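Local coordinates for protein guanine nucleotide exchange factor SRM1 (Saccharomyces cerevisiae, PDB 3OF7) that promotes exchange of GDP for GTP on the Ran-type GTPases GSP1 and GSP2, binds chromatin and controls RNA metabolism and transport, at residues F141-E146 and E168-G173. Sequence-based numbering, arbitrary orientation.
Sequences FPPLAE and EVYAWG
Glu168 meets Pro143 just ahead of strand 169-173: its carboxylate OE1 lies 3.4 Å from CG of the proline ring. The glutamate chain runs extended beyond CG, bringing OE1 close to the plane of the Tyr170 ring, at its edge, while OE2 makes a weak, long ion pair with Lys197. Two residues on, the outer part of the Tyr170 ring packs against Pro142 and Pro143, adjacent prolines of the short, weakly bonded helix around 142-145. CD of Pro142 approaches the phenol OH at 3.4 Å, and CD of Pro143 packs 3.6 Å from CE1, so neighbouring pyrrolidine rings share the outer end of one aromatic side chain. Tyr170 CG lies beside the backbone N (chi1 -85°), which carries the ring out to the prolines and leaves CB for the Phe141 edge, 4.1 Å from CE1; the two side chains run antiparallel. An alanine in place of Tyr170 would keep that CB but would probably leave both prolines without their aromatic partner and open a gap between helix and strand. Trp172 closes the row. Phe141 presents its edge, through CE1 and CZ, to the face of the tryptophan six-membered ring in an offset edge-to-face pair, centroids 5.6 Å apart and planes at 64°; Phe141 CZ comes within 3.7 Å of Trp172 CH2. Pro195, from the neighbouring strand 195-197, touches all three aromatic side chains. The contact thus lays the linker leading into strand 150-155 against a blade of the RCC1 beta-propeller, along strand 169-173 of the third RCC1 repeat. No hydrogen bond or salt bridge crosses between the segments, so their fit depends on the shapes of proline and aromatic rings: Glu168 OE1 and Tyr170 OH meet proline ring carbons, and Trp172 NE1 bonds weakly to Ala98 O outside the contact.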
# COMPACT_ATOMS: atom_id res chain seq x y z
N PHE A 141 5.20 -7.05 21.91
CA PHE A 141 3.81 -6.63 21.82
C PHE A 141 3.02 -7.10 23.04
O PHE A 141 2.39 -8.17 22.99
CB PHE A 141 3.13 -7.17 20.55
CG PHE A 141 3.80 -6.74 19.27
CD1 PHE A 141 3.61 -5.46 18.76
CD2 PHE A 141 4.57 -7.65 18.55
CE1 PHE A 141 4.20 -5.08 17.56
CE2 PHE A 141 5.18 -7.27 17.34
CZ PHE A 141 4.99 -5.98 16.85
N PRO A 142 3.02 -6.31 24.13
CA PRO A 142 2.23 -6.67 25.33
C PRO A 142 0.75 -7.02 25.11
O PRO A 142 0.23 -7.86 25.85
CB PRO A 142 2.38 -5.44 26.23
CG PRO A 142 3.74 -4.92 25.90
CD PRO A 142 3.86 -5.12 24.39
N PRO A 143 0.05 -6.38 24.14
CA PRO A 143 -1.34 -6.83 23.99
C PRO A 143 -1.53 -8.32 23.68
O PRO A 143 -2.58 -8.87 24.00
CB PRO A 143 -1.86 -5.96 22.84
CG PRO A 143 -1.09 -4.69 22.97
CD PRO A 143 0.30 -5.15 23.37
N LEU A 144 -0.52 -8.97 23.09
CA LEU A 144 -0.64 -10.37 22.70
C LEU A 144 -0.80 -11.31 23.89
O LEU A 144 -1.59 -12.25 23.84
CB LEU A 144 0.55 -10.81 21.84
CG LEU A 144 0.68 -10.17 20.45
CD1 LEU A 144 1.97 -10.62 19.78
CD2 LEU A 144 -0.54 -10.44 19.57
N ALA A 145 -0.05 -11.02 24.96
CA ALA A 145 -0.14 -11.79 26.21
C ALA A 145 -1.49 -11.62 26.90
O ALA A 145 -1.90 -12.46 27.70
CB ALA A 145 1.00 -11.42 27.14
N GLU A 146 -2.18 -10.51 26.60
CA GLU A 146 -3.51 -10.24 27.14
C GLU A 146 -4.62 -10.84 26.27
O GLU A 146 -5.81 -10.64 26.54
CB GLU A 146 -3.74 -8.73 27.29
CG GLU A 146 -2.69 -7.99 28.11
CD GLU A 146 -3.27 -6.83 28.91
OE1 GLU A 146 -3.99 -5.99 28.33
OE2 GLU A 146 -3.00 -6.77 30.13
N GLU A 168 -5.55 -0.33 20.22
CA GLU A 168 -4.19 0.16 20.48
C GLU A 168 -3.31 0.09 19.24
O GLU A 168 -3.46 -0.81 18.41
CB GLU A 168 -3.54 -0.63 21.61
CG GLU A 168 -4.23 -0.43 22.97
CD GLU A 168 -3.39 -0.92 24.14
OE1 GLU A 168 -2.44 -1.70 23.94
OE2 GLU A 168 -3.69 -0.51 25.29
N VAL A 169 -2.38 1.05 19.15
CA VAL A 169 -1.47 1.15 18.02
C VAL A 169 -0.02 1.04 18.50
O VAL A 169 0.40 1.80 19.37
CB VAL A 169 -1.69 2.50 17.26
CG1 VAL A 169 -0.62 2.70 16.19
CG2 VAL A 169 -3.07 2.54 16.63
N TYR A 170 0.72 0.09 17.94
CA TYR A 170 2.16 0.00 18.17
C TYR A 170 2.89 0.47 16.91
O TYR A 170 2.49 0.13 15.80
CB TYR A 170 2.60 -1.41 18.58
CG TYR A 170 2.45 -1.65 20.07
CD1 TYR A 170 1.18 -1.67 20.67
CD2 TYR A 170 3.57 -1.84 20.89
CE1 TYR A 170 1.03 -1.86 22.03
CE2 TYR A 170 3.43 -2.04 22.26
CZ TYR A 170 2.16 -2.05 22.82
OH TYR A 170 2.01 -2.24 24.18
N ALA A 171 3.94 1.25 17.10
CA ALA A 171 4.67 1.85 15.99
C ALA A 171 6.17 1.78 16.25
O ALA A 171 6.60 1.71 17.40
CB ALA A 171 4.22 3.28 15.76
N TRP A 172 6.94 1.76 15.16
CA TRP A 172 8.41 1.76 15.22
C TRP A 172 9.03 2.24 13.91
O TRP A 172 8.34 2.38 12.89
CB TRP A 172 8.97 0.38 15.65
CG TRP A 172 8.61 -0.82 14.78
CD1 TRP A 172 9.43 -1.44 13.88
CD2 TRP A 172 7.37 -1.55 14.76
NE1 TRP A 172 8.78 -2.51 13.29
CE2 TRP A 172 7.51 -2.59 13.81
CE3 TRP A 172 6.15 -1.42 15.44
CZ2 TRP A 172 6.48 -3.50 13.53
CZ3 TRP A 172 5.11 -2.32 15.16
CH2 TRP A 172 5.29 -3.35 14.21
N GLY A 173 10.33 2.53 13.95
CA GLY A 173 11.05 3.08 12.79
C GLY A 173 11.18 4.58 12.93
O GLY A 173 11.46 5.08 14.04